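NAD_Gly3P_dh, NAD-dependent glycerol-3-phosphate dehydrogenase (Streptosporangium roseum, PDB 5OCM) probably acts as an NADPH-dependent oxidoreductase, an imine reductase that turns imines into amines and binds NADP+ beside its substrate pocket. Local coordinates at residues L231-I235 against D236-A240; V239-V242 against D243-I246; H247-A251 against A252-T256. All blocks are in the same frame, centred on the assembly; numbering follows the deposited sequence.

In the fold
Following the chain, interaction 1 comes first. It joins the loop after helix 198-225 to the first turns of helix 235-252. Interaction 2 runs along the same helix, one turn against the next, and shares Val239 and Ala240 with interaction 1. Interaction 3 closes the loop at the helix end and leads to helix 257-271. Interactions 1 and 2 overlap; interaction 3 follows in series. None nests in or crosses another. Interactions 1 and 2 both touch the bound hydrate, while interaction 3 is remote from it. Interactions 2 and 3 meet where Ile246 packs on Thr256. All three also reach the second subunit.

Interaction 1 of 3, residues L231-I235 against D236-A240; sequences LDATI and DTHVA. With 9RH (2,2,2-trifluoromethyl acetophenone hydrate), chain H; NAP (NADP nicotinamide-adenine-dinucleotide phosphate), chain B.
Thr234 holds OG1 between its backbone N and carbonyl carbon (chi1 61°), and Thr237 sets OG1 beside its own backbone N (chi1 -64°). The two side chains cross at about a right angle. Their hydroxyls are hydrogen-bonded, Thr234 OG1 to Thr237 OG1, at 3.0 Å. Thr234 is at the N-cap position of helix 235-252. Its carbonyl starts the helical ladder: His238 N bonds to Thr234 O at 2.9 Å, almost straight at 172°. The next rung runs from Val239 N to Ile235 O. Beside it, the methyls Ile235 CG2 and Val239 CG2 pack at 4.1 Å. O1 of the hydrate lies over one face of the His238 ring, 3.1 Å above its plane, near its centre. ND1 is hydrogen-bonded to NE1 of Trp178 of the second subunit. A water hydrogen-bonded to NE2 at the ring edge donates to Asp232 OD1 and Ala233 O. With a partner at each nitrogen, the ring is probably held in one rotation. An alanine here would remove the ring, which would probably leave Trp178 of the second subunit without its partner and open a gap under the hydrate. The cofactor is held by the same loop. Its carboxamide N7N donates to Asp232 O at 2.8 Å. A second water links Thr234 N and Thr237 OG1 to its phosphate oxygen O1N. Thr237 CG2 lies 3.3 Å from F1 of the hydrate. This helix start forms one wall of the active-site cleft, where the nicotinamide end of NADP+ and the bound hydrate meet between two subunits.

Interaction 2 of 3, residues V239-V242 against D243-I246; sequences VATV and DHLI. With 9RH (2,2,2-trifluoromethyl acetophenone hydrate), chain H.
Two successive turns of helix 235-252 meet here, in the part of the helix that borders the hydrate pocket. Four i to i+4 backbone bonds join them. Asp243 N donates to Val239 O, His244 N to Ala240 O, Leu245 N to Thr241 O and Ile246 N to Val242 O. The rung at His244 N and Ala240 O is the longest, at 3.2 Å. The His244 ring lies over that same carbonyl: Ala240 O sits 3.3 Å from the ring plane, over its centre. CG of His244 is beside its backbone N (chi1 -61°), and this folds the ring back along the helix. On the buried side, Val242 CG1 touches Ile246 CD1 at 4.1 Å. Val242 also packs on Val262 of helix 257-271. Asp243 turns its carboxylate to that helix and forms a salt bridge with Arg263. Thr241 faces the ligand. Its OG1 accepts a hydrogen bond from O2 of the hydrate at 2.8 Å, and its CG2 lies 3.2 Å from F1. The same OG1 passes its own hydrogen to His238 O. The hydroxyl is thus gripped twice, which is consistent with the preceding turn orienting it toward the hydrate.

Interaction 3 of 3, residues H247-A251 against A252-T256; sequences HESEA and AGVNT
Ser249 forms the tight part of this contact. Its CB lies 3.6 Å from Thr256 CG2 and 3.7 Å from Val254 CG2, and the two methyls touch it from directions roughly at right angles. Thr256 CG2 stands beside its backbone N, with OG1 between the backbone N and the carbonyl carbon (chi1 63°). This turns the methyl to Ser249 while OG1 is hydrogen-bonded to Arg260. The hydroxyl of Ser249 is hydrogen-bonded back to Leu245 O. His186 of helix 165-192 covers Ser249 and Val254 from outside the contact. The backbone between these residues forms a Schellman motif at the end of helix 235-252. Val254 N donates to Ser249 O at 3.1 Å, and Gly253 N to Glu250 O at 3.2 Å. The second donor stands well above the carbonyl plane. A further bond from Gly253 N to Ser249 O is weak. Gly253 has a positive phi of 80°, and this lets the chain leave the helix and turn toward helix 257-271. One regular rung, Ala252 N to Glu248 O at 3.0 Å, comes just before the turn. The other side is looser. Glu250 is exposed, and across the contact its side chain meets Thr256 CG2 through CG alone, at 4.0 Å. The two side chains cross at about a right angle. Glu248, in contrast, is buried and reaches Ser97 of the second subunit with its carboxylate.

Interaction 1 of 3, residues L231-I235 against D236-A240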
ATOM      1  N   LEU A 231     -20.580   1.754   1.288  1.00 18.97           N
ATOM      2  CA  LEU A 231     -20.908   0.619   2.122  1.00 22.50           C
ATOM      3  C   LEU A 231     -20.124   0.610   3.437  1.00 21.36           C
ATOM      4  O   LEU A 231     -20.558   0.059   4.407  1.00 20.12           O
ATOM      5  CB  LEU A 231     -20.726  -0.689   1.406  1.00 25.43           C
ATOM      6  CG  LEU A 231     -21.687  -0.752   0.169  1.00 29.15           C
ATOM      7  CD1 LEU A 231     -21.336  -1.961  -0.703  1.00 33.05           C
ATOM      8  CD2 LEU A 231     -23.160  -0.765   0.560  1.00 35.43           C
ATOM      9  N   ASP A 232     -18.976   1.230   3.404  1.00 20.33           N
ATOM     10  CA  ASP A 232     -18.074   1.333   4.561  1.00 22.60           C
ATOM     11  C   ASP A 232     -18.001   2.733   5.107  1.00 20.63           C
ATOM     12  O   ASP A 232     -18.338   2.947   6.282  1.00 23.66           O
ATOM     13  CB  ASP A 232     -16.650   0.737   4.292  1.00 19.75           C
ATOM     14  CG  ASP A 232     -16.082   1.123   2.886  1.00 19.81           C
ATOM     15  OD1 ASP A 232     -16.594   2.056   2.222  1.00 17.24           O
ATOM     16  OD2 ASP A 232     -15.090   0.457   2.508  1.00 21.42           O
ATOM     17  N   ALA A 233     -17.572   3.693   4.289  1.00 18.49           N
ATOM     18  CA  ALA A 233     -17.364   5.069   4.679  1.00 18.78           C
ATOM     19  C   ALA A 233     -17.592   5.964   3.473  1.00 19.16           C
ATOM     20  O   ALA A 233     -17.193   5.621   2.345  1.00 18.61           O
ATOM     21  CB  ALA A 233     -15.936   5.253   5.181  1.00 17.67           C
ATOM     22  N   THR A 234     -18.187   7.136   3.674  1.00 15.48           N
ATOM     23  CA  THR A 234     -18.329   8.123   2.637  1.00 17.93           C
ATOM     24  C   THR A 234     -17.030   8.915   2.420  1.00 16.55           C
ATOM     25  O   THR A 234     -16.143   9.016   3.313  1.00 16.10           O
ATOM     26  CB  THR A 234     -19.425   9.154   2.995  1.00 21.30           C
ATOM     27  OG1 THR A 234     -19.056   9.823   4.205  1.00 19.28           O
ATOM     28  CG2 THR A 234     -20.783   8.494   3.224  1.00 22.34           C
ATOM     29  N   ILE A 235     -16.889   9.494   1.229  1.00 16.87           N
ATOM     30  CA  ILE A 235     -15.796  10.423   0.980  1.00 18.18           C
ATOM     31  C   ILE A 235     -15.783  11.580   2.014  1.00 19.51           C
ATOM     32  O   ILE A 235     -14.713  12.014   2.466  1.00 17.81           O
ATOM     33  CB  ILE A 235     -15.796  10.910  -0.448  1.00 19.71           C
ATOM     34  CG1 ILE A 235     -15.379   9.734  -1.357  1.00 19.67           C
ATOM     35  CG2 ILE A 235     -14.802  12.059  -0.643  1.00 19.70           C
ATOM     36  CD1 ILE A 235     -15.542  10.052  -2.853  1.00 18.87           C
ATOM     37  N   ASP A 236     -16.967  12.059   2.417  1.00 18.36           N
ATOM     38  CA  ASP A 236     -16.998  13.104   3.459  1.00 19.19           C
ATOM     39  C   ASP A 236     -16.336  12.621   4.749  1.00 16.22           C
ATOM     40  O   ASP A 236     -15.566  13.369   5.381  1.00 16.18           O
ATOM     41  CB  ASP A 236     -18.461  13.517   3.793  1.00 22.91           C
ATOM     42  CG  ASP A 236     -19.113  14.354   2.706  1.00 24.55           C
ATOM     43  OD1 ASP A 236     -18.424  15.193   2.085  1.00 25.32           O
ATOM     44  OD2 ASP A 236     -20.336  14.183   2.544  1.00 27.10           O
ATOM     45  N   THR A 237     -16.592  11.387   5.122  1.00 15.13           N
ATOM     46  CA  THR A 237     -15.994  10.819   6.333  1.00 17.55           C
ATOM     47  C   THR A 237     -14.457  10.679   6.159  1.00 17.50           C
ATOM     48  O   THR A 237     -13.671  11.044   7.070  1.00 14.31           O
ATOM     49  CB  THR A 237     -16.654   9.477   6.671  1.00 21.44           C
ATOM     50  OG1 THR A 237     -18.015   9.717   6.965  1.00 20.13           O
ATOM     51  CG2 THR A 237     -16.039   8.789   7.808  1.00 20.07           C
ATOM     52  N   HIS A 238     -14.044  10.178   5.001  1.00 17.12           N
ATOM     53  CA  HIS A 238     -12.627  10.168   4.666  1.00 16.31           C
ATOM     54  C   HIS A 238     -11.948  11.542   4.835  1.00 17.24           C
ATOM     55  O   HIS A 238     -10.876  11.655   5.447  1.00 16.14           O
ATOM     56  CB  HIS A 238     -12.365   9.650   3.214  1.00 16.14           C
ATOM     57  CG  HIS A 238     -12.436   8.151   3.057  1.00 16.40           C
ATOM     58  ND1 HIS A 238     -11.316   7.345   3.173  1.00 17.09           N
ATOM     59  CD2 HIS A 238     -13.452   7.322   2.704  1.00 16.21           C
ATOM     60  CE1 HIS A 238     -11.665   6.091   2.905  1.00 16.74           C
ATOM     61  NE2 HIS A 238     -12.947   6.045   2.615  1.00 16.14           N
ATOM     62  N   VAL A 239     -12.525  12.581   4.236  1.00 18.53           N
ATOM     63  CA  VAL A 239     -11.857  13.883   4.185  1.00 17.97           C
ATOM     64  C   VAL A 239     -11.737  14.475   5.602  1.00 18.99           C
ATOM     65  O   VAL A 239     -10.730  15.173   5.877  1.00 17.95           O
ATOM     66  CB  VAL A 239     -12.522  14.894   3.211  1.00 23.73           C
ATOM     67  CG1 VAL A 239     -12.114  16.293   3.422  1.00 29.72           C
ATOM     68  CG2 VAL A 239     -12.390  14.419   1.728  1.00 21.20           C
ATOM     69  N   ALA A 240     -12.671  14.170   6.482  1.00 17.53           N
ATOM     70  CA  ALA A 240     -12.507  14.618   7.872  1.00 17.59           C
ATOM     71  C   ALA A 240     -11.238  14.030   8.495  1.00 18.87           C
ATOM     72  O   ALA A 240     -10.530  14.736   9.219  1.00 19.13           O
ATOM     73  CB  ALA A 240     -13.746  14.294   8.732  1.00 18.63           C
TER
HETATM   74  O1  9RH H 302     -12.513   7.152   6.127  1.00 22.89           O
HETATM   75  C1  9RH H 302     -11.757   6.667   7.259  1.00 21.87           C
HETATM   76  O2  9RH H 302     -10.471   7.228   7.353  1.00 23.48           O
HETATM   77  C2  9RH H 302     -11.623   5.146   7.246  1.00 21.42           C
HETATM   78  C3  9RH H 302     -12.224   4.411   6.242  1.00 20.16           C
HETATM   79  C4  9RH H 302     -12.002   3.044   6.145  1.00 22.92           C
HETATM   80  C5  9RH H 302     -11.209   2.399   7.064  1.00 22.41           C
HETATM   81  C6  9RH H 302     -10.626   3.124   8.092  1.00 22.43           C
HETATM   82  C7  9RH H 302     -10.826   4.496   8.172  1.00 19.63           C
HETATM   83  C8  9RH H 302     -12.569   7.081   8.450  1.00 24.60           C
HETATM   84  F1  9RH H 302     -12.793   8.405   8.413  1.00 21.88           F
HETATM   85  F2  9RH H 302     -11.965   6.743   9.623  1.00 26.60           F
HETATM   86  F3  9RH H 302     -13.721   6.435   8.372  1.00 26.33           F
HETATM   87  PA  NAP B 301     -21.451   8.217  10.069  1.00 21.10           P
HETATM   88  O1A NAP B 301     -21.349   9.610   9.428  1.00 20.69           O
HETATM   89  O2A NAP B 301     -22.134   7.097   9.329  1.00 21.05           O
HETATM   90  O5B NAP B 301     -21.988   8.390  11.630  1.00 19.22           O
HETATM   91  C5B NAP B 301     -21.686   9.591  12.310  1.00 18.29           C
HETATM   92  C4B NAP B 301     -22.370   9.426  13.672  1.00 17.76           C
HETATM   93  O4B NAP B 301     -22.062  10.606  14.425  1.00 16.97           O
HETATM   94  C3B NAP B 301     -23.906   9.315  13.687  1.00 18.08           C
HETATM   95  O3B NAP B 301     -24.223   8.443  14.772  1.00 17.92           O
HETATM   96  C2B NAP B 301     -24.354  10.762  13.948  1.00 17.76           C
HETATM   97  O2B NAP B 301     -25.630  10.910  14.494  1.00 17.56           O
HETATM   98  C1B NAP B 301     -23.311  11.137  14.978  1.00 17.87           C
HETATM   99  N9A NAP B 301     -23.201  12.574  15.173  1.00 17.32           N
HETATM  100  C8A NAP B 301     -22.748  13.476  14.288  1.00 18.77           C
HETATM  101  N7A NAP B 301     -22.847  14.705  14.838  1.00 20.11           N
HETATM  102  C5A NAP B 301     -23.398  14.574  16.083  1.00 21.71           C
HETATM  103  C6A NAP B 301     -23.793  15.485  17.158  1.00 22.81           C
HETATM  104  N6A NAP B 301     -23.558  16.777  16.957  1.00 22.77           N
HETATM  105  N1A NAP B 301     -24.391  14.994  18.250  1.00 21.08           N
HETATM  106  C2A NAP B 301     -24.587  13.668  18.378  1.00 23.18           C
HETATM  107  N3A NAP B 301     -24.273  12.758  17.404  1.00 20.26           N
HETATM  108  C4A NAP B 301     -23.706  13.177  16.265  1.00 19.94           C
HETATM  109  O3  NAP B 301     -19.950   7.955  10.428  1.00 17.40           O
HETATM  110  PN  NAP B 301     -19.284   6.519  10.748  1.00 16.38           P
HETATM  111  O1N NAP B 301     -18.782   5.845   9.506  1.00 17.17           O
HETATM  112  O2N NAP B 301     -20.138   5.738  11.720  1.00 17.76           O
HETATM  113  O5D NAP B 301     -18.018   7.074  11.478  1.00 14.22           O
HETATM  114  C5D NAP B 301     -17.966   7.276  12.917  1.00 14.78           C
HETATM  115  C4D NAP B 301     -16.601   7.557  13.413  1.00 15.14           C
HETATM  116  O4D NAP B 301     -15.845   6.327  13.289  1.00 17.45           O
HETATM  117  C3D NAP B 301     -15.868   8.612  12.599  1.00 15.63           C
HETATM  118  O3D NAP B 301     -15.020   9.299  13.512  1.00 14.82           O
HETATM  119  C2D NAP B 301     -14.992   7.831  11.607  1.00 15.00           C
HETATM  120  O2D NAP B 301     -13.873   8.605  11.090  1.00 16.48           O
HETATM  121  C1D NAP B 301     -14.701   6.594  12.426  1.00 17.04           C
HETATM  122  N1N NAP B 301     -14.369   5.394  11.601  1.00 17.15           N
HETATM  123  C2N NAP B 301     -15.178   5.024  10.604  1.00 16.06           C
HETATM  124  C3N NAP B 301     -14.914   3.937   9.790  1.00 16.06           C
HETATM  125  C7N NAP B 301     -15.786   3.491   8.641  1.00 16.14           C
HETATM  126  O7N NAP B 301     -15.247   2.720   7.795  1.00 16.08           O
HETATM  127  N7N NAP B 301     -17.045   3.934   8.580  1.00 15.57           N
HETATM  128  C4N NAP B 301     -13.704   3.268   9.994  1.00 16.55           C
HETATM  129  C5N NAP B 301     -12.845   3.653  11.066  1.00 17.44           C
HETATM  130  C6N NAP B 301     -13.166   4.759  11.854  1.00 16.53           C
HETATM  131  P2B NAP B 301     -26.915  11.064  13.538  1.00 17.02           P
HETATM  132  O1X NAP B 301     -27.257   9.693  13.025  1.00 16.33           O
HETATM  133  O2X NAP B 301     -27.881  11.699  14.442  1.00 16.64           O
HETATM  134  O3X NAP B 301     -26.468  11.932  12.408  1.00 16.17           O
HETATM  135  O   HOH W   1     -14.898   4.455   1.236  1.00 17.35           O
HETATM  136  O   HOH W   2     -19.134   7.301   6.755  1.00 24.02           O

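Interaction 2 of 3, residues V239-V242 against D243-I246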
ATOM      1  N   VAL A 239     -12.525  12.581   4.236  1.00 18.53           N
ATOM      2  CA  VAL A 239     -11.857  13.883   4.185  1.00 17.97           C
ATOM      3  C   VAL A 239     -11.737  14.475   5.602  1.00 18.99           C
ATOM      4  O   VAL A 239     -10.730  15.173   5.877  1.00 17.95           O
ATOM      5  CB  VAL A 239     -12.522  14.894   3.211  1.00 23.73           C
ATOM      6  CG1 VAL A 239     -12.114  16.293   3.422  1.00 29.72           C
ATOM      7  CG2 VAL A 239     -12.390  14.419   1.728  1.00 21.20           C
ATOM      8  N   ALA A 240     -12.671  14.170   6.482  1.00 17.53           N
ATOM      9  CA  ALA A 240     -12.507  14.618   7.872  1.00 17.59           C
ATOM     10  C   ALA A 240     -11.238  14.030   8.495  1.00 18.87           C
ATOM     11  O   ALA A 240     -10.530  14.736   9.219  1.00 19.13           O
ATOM     12  CB  ALA A 240     -13.746  14.294   8.732  1.00 18.63           C
ATOM     13  N   THR A 241     -10.945  12.748   8.209  1.00 16.11           N
ATOM     14  CA  THR A 241      -9.682  12.133   8.705  1.00 17.28           C
ATOM     15  C   THR A 241      -8.459  12.609   7.945  1.00 16.07           C
ATOM     16  O   THR A 241      -7.388  12.668   8.538  1.00 14.97           O
ATOM     17  CB  THR A 241      -9.743  10.583   8.782  1.00 18.21           C
ATOM     18  OG1 THR A 241     -10.309  10.044   7.568  1.00 18.87           O
ATOM     19  CG2 THR A 241     -10.596  10.158   9.933  1.00 19.81           C
ATOM     20  N   VAL A 242      -8.584  12.953   6.658  1.00 14.72           N
ATOM     21  CA  VAL A 242      -7.459  13.534   5.950  1.00 15.18           C
ATOM     22  C   VAL A 242      -7.050  14.820   6.665  1.00 17.64           C
ATOM     23  O   VAL A 242      -5.838  15.090   6.867  1.00 16.35           O
ATOM     24  CB  VAL A 242      -7.737  13.821   4.471  1.00 15.89           C
ATOM     25  CG1 VAL A 242      -6.533  14.484   3.823  1.00 16.72           C
ATOM     26  CG2 VAL A 242      -8.107  12.508   3.731  1.00 14.96           C
ATOM     27  N   ASP A 243      -8.045  15.614   7.073  1.00 15.94           N
ATOM     28  CA  ASP A 243      -7.721  16.833   7.839  1.00 18.22           C
ATOM     29  C   ASP A 243      -7.051  16.546   9.167  1.00 15.26           C
ATOM     30  O   ASP A 243      -6.162  17.322   9.566  1.00 18.19           O
ATOM     31  CB  ASP A 243      -8.967  17.699   8.037  1.00 20.38           C
ATOM     32  CG  ASP A 243      -9.332  18.444   6.757  1.00 34.28           C
ATOM     33  OD1 ASP A 243      -8.529  18.504   5.753  1.00 28.89           O
ATOM     34  OD2 ASP A 243     -10.375  19.107   6.773  1.00 41.64           O
ATOM     35  N   HIS A 244      -7.457  15.503   9.861  1.00 15.50           N
ATOM     36  CA  HIS A 244      -6.775  15.145  11.106  1.00 15.86           C
ATOM     37  C   HIS A 244      -5.289  14.861  10.818  1.00 18.10           C
ATOM     38  O   HIS A 244      -4.417  15.271  11.584  1.00 17.87           O
ATOM     39  CB  HIS A 244      -7.414  13.940  11.803  1.00 17.57           C
ATOM     40  CG  HIS A 244      -8.828  14.167  12.192  1.00 19.54           C
ATOM     41  ND1 HIS A 244      -9.779  13.172  12.216  1.00 19.79           N
ATOM     42  CD2 HIS A 244      -9.456  15.297  12.581  1.00 19.00           C
ATOM     43  CE1 HIS A 244     -10.941  13.691  12.600  1.00 19.14           C
ATOM     44  NE2 HIS A 244     -10.765  14.971  12.839  1.00 21.02           N
ATOM     45  N   LEU A 245      -5.017  14.125   9.722  1.00 15.22           N
ATOM     46  CA  LEU A 245      -3.615  13.828   9.376  1.00 16.30           C
ATOM     47  C   LEU A 245      -2.832  15.099   9.056  1.00 16.01           C
ATOM     48  O   LEU A 245      -1.709  15.252   9.506  1.00 15.86           O
ATOM     49  CB  LEU A 245      -3.543  12.813   8.210  1.00 16.49           C
ATOM     50  CG  LEU A 245      -2.156  12.511   7.650  1.00 15.56           C
ATOM     51  CD1 LEU A 245      -1.197  12.028   8.733  1.00 16.16           C
ATOM     52  CD2 LEU A 245      -2.300  11.492   6.530  1.00 16.70           C
ATOM     53  N   ILE A 246      -3.441  16.012   8.307  1.00 15.97           N
ATOM     54  CA  ILE A 246      -2.792  17.295   8.010  1.00 17.07           C
ATOM     55  C   ILE A 246      -2.511  18.050   9.305  1.00 16.25           C
ATOM     56  O   ILE A 246      -1.371  18.503   9.519  1.00 18.53           O
ATOM     57  CB  ILE A 246      -3.645  18.134   7.047  1.00 17.51           C
ATOM     58  CG1 ILE A 246      -3.620  17.452   5.669  1.00 17.01           C
ATOM     59  CG2 ILE A 246      -3.054  19.542   6.937  1.00 20.64           C
ATOM     60  CD1 ILE A 246      -4.605  18.018   4.660  1.00 18.13           C
TER
HETATM   61  O1  9RH H 302     -12.513   7.152   6.127  1.00 22.89           O
HETATM   62  C1  9RH H 302     -11.757   6.667   7.259  1.00 21.87           C
HETATM   63  O2  9RH H 302     -10.471   7.228   7.353  1.00 23.48           O
HETATM   64  C2  9RH H 302     -11.623   5.146   7.246  1.00 21.42           C
HETATM   65  C3  9RH H 302     -12.224   4.411   6.242  1.00 20.16           C
HETATM   66  C4  9RH H 302     -12.002   3.044   6.145  1.00 22.92           C
HETATM   67  C5  9RH H 302     -11.209   2.399   7.064  1.00 22.41           C
HETATM   68  C6  9RH H 302     -10.626   3.124   8.092  1.00 22.43           C
HETATM   69  C7  9RH H 302     -10.826   4.496   8.172  1.00 19.63           C
HETATM   70  C8  9RH H 302     -12.569   7.081   8.450  1.00 24.60           C
HETATM   71  F1  9RH H 302     -12.793   8.405   8.413  1.00 21.88           F
HETATM   72  F2  9RH H 302     -11.965   6.743   9.623  1.00 26.60           F
HETATM   73  F3  9RH H 302     -13.721   6.435   8.372  1.00 26.33           F

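Interaction 3 of 3, residues H247-A251 against A252-T256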
ATOM      1  N   HIS A 247      -3.498  18.152  10.174  1.00 16.45           N
ATOM      2  CA  HIS A 247      -3.337  18.908  11.439  1.00 19.36           C
ATOM      3  C   HIS A 247      -2.301  18.280  12.349  1.00 17.80           C
ATOM      4  O   HIS A 247      -1.474  19.002  12.958  1.00 16.56           O
ATOM      5  CB  HIS A 247      -4.692  19.147  12.130  1.00 21.97           C
ATOM      6  CG  HIS A 247      -5.508  20.157  11.343  1.00 28.61           C
ATOM      7  ND1 HIS A 247      -6.850  20.044  10.932  1.00 36.53           N
ATOM      8  CD2 HIS A 247      -5.108  21.407  10.968  1.00 31.34           C
ATOM      9  CE1 HIS A 247      -7.136  21.090  10.173  1.00 30.57           C
ATOM     10  NE2 HIS A 247      -6.151  21.978  10.260  1.00 31.76           N
ATOM     11  N   GLU A 248      -2.348  16.963  12.460  1.00 17.14           N
ATOM     12  CA  GLU A 248      -1.347  16.247  13.249  1.00 17.43           C
ATOM     13  C   GLU A 248       0.068  16.446  12.701  1.00 17.49           C
ATOM     14  O   GLU A 248       1.028  16.682  13.481  1.00 19.67           O
ATOM     15  CB  GLU A 248      -1.714  14.743  13.340  1.00 17.19           C
ATOM     16  CG  GLU A 248      -0.963  14.005  14.444  1.00 20.58           C
ATOM     17  CD  GLU A 248      -1.506  14.387  15.863  1.00 25.20           C
ATOM     18  OE1 GLU A 248      -2.706  14.630  16.021  1.00 28.29           O
ATOM     19  OE2 GLU A 248      -0.661  14.493  16.817  1.00 26.64           O
ATOM     20  N   SER A 249       0.209  16.397  11.379  1.00 17.52           N
ATOM     21  CA  SER A 249       1.507  16.591  10.764  1.00 17.70           C
ATOM     22  C   SER A 249       2.028  18.015  10.990  1.00 19.09           C
ATOM     23  O   SER A 249       3.203  18.203  11.275  1.00 19.31           O
ATOM     24  CB  SER A 249       1.420  16.309   9.279  1.00 17.15           C
ATOM     25  OG  SER A 249       1.086  14.952   9.080  1.00 21.41           O
ATOM     26  N   GLU A 250       1.143  19.000  10.846  1.00 19.41           N
ATOM     27  CA  GLU A 250       1.539  20.423  11.086  1.00 19.63           C
ATOM     28  C   GLU A 250       1.962  20.603  12.527  1.00 20.14           C
ATOM     29  O   GLU A 250       2.984  21.239  12.768  1.00 21.36           O
ATOM     30  CB  GLU A 250       0.390  21.368  10.743  1.00 22.67           C
ATOM     31  CG  GLU A 250       0.204  21.525   9.256  1.00 23.65           C
ATOM     32  CD  GLU A 250      -1.014  22.355   8.849  1.00 28.83           C
ATOM     33  OE1 GLU A 250      -1.881  22.717   9.673  1.00 31.63           O
ATOM     34  OE2 GLU A 250      -1.073  22.687   7.623  1.00 29.06           O
ATOM     35  N   ALA A 251       1.216  20.038  13.468  1.00 21.47           N
ATOM     36  CA  ALA A 251       1.586  20.174  14.902  1.00 24.42           C
ATOM     37  C   ALA A 251       2.932  19.512  15.194  1.00 25.30           C
ATOM     38  O   ALA A 251       3.678  19.997  16.028  1.00 24.75           O
ATOM     39  CB  ALA A 251       0.515  19.606  15.828  1.00 24.66           C
ATOM     40  N   ALA A 252       3.249  18.413  14.509  1.00 20.84           N
ATOM     41  CA  ALA A 252       4.510  17.678  14.720  1.00 21.93           C
ATOM     42  C   ALA A 252       5.683  18.310  13.963  1.00 20.62           C
ATOM     43  O   ALA A 252       6.810  17.906  14.199  1.00 21.87           O
ATOM     44  CB  ALA A 252       4.357  16.230  14.279  1.00 22.96           C
ATOM     45  N   GLY A 253       5.412  19.207  13.012  1.00 19.71           N
ATOM     46  CA  GLY A 253       6.414  19.879  12.222  1.00 21.67           C
ATOM     47  C   GLY A 253       6.958  19.039  11.080  1.00 23.36           C
ATOM     48  O   GLY A 253       8.074  19.259  10.642  1.00 22.93           O
ATOM     49  N   VAL A 254       6.186  18.044  10.596  1.00 21.89           N
ATOM     50  CA  VAL A 254       6.671  17.199   9.511  1.00 21.02           C
ATOM     51  C   VAL A 254       6.093  17.645   8.174  1.00 22.79           C
ATOM     52  O   VAL A 254       5.203  18.518   8.134  1.00 21.16           O
ATOM     53  CB  VAL A 254       6.438  15.691   9.778  1.00 22.70           C
ATOM     54  CG1 VAL A 254       7.028  15.283  11.119  1.00 23.93           C
ATOM     55  CG2 VAL A 254       4.997  15.332   9.811  1.00 23.24           C
ATOM     56  N   ASN A 255       6.563  17.033   7.087  1.00 19.21           N
ATOM     57  CA  ASN A 255       6.092  17.404   5.740  1.00 20.10           C
ATOM     58  C   ASN A 255       4.614  17.066   5.570  1.00 18.98           C
ATOM     59  O   ASN A 255       4.180  16.029   6.077  1.00 21.99           O
ATOM     60  CB  ASN A 255       6.934  16.647   4.727  1.00 19.18           C
ATOM     61  CG  ASN A 255       6.648  17.050   3.296  1.00 20.80           C
ATOM     62  OD1 ASN A 255       5.754  16.511   2.664  1.00 20.63           O
ATOM     63  ND2 ASN A 255       7.415  18.000   2.780  1.00 19.87           N
ATOM     64  N   THR A 256       3.840  17.877   4.870  1.00 18.25           N
ATOM     65  CA  THR A 256       2.444  17.609   4.624  1.00 17.06           C
ATOM     66  C   THR A 256       2.060  17.490   3.154  1.00 16.42           C
ATOM     67  O   THR A 256       0.879  17.474   2.838  1.00 16.11           O
ATOM     68  CB  THR A 256       1.516  18.684   5.241  1.00 19.31           C
ATOM     69  OG1 THR A 256       1.789  19.932   4.620  1.00 19.01           O
ATOM     70  CG2 THR A 256       1.790  18.810   6.721  1.00 20.63           C
TER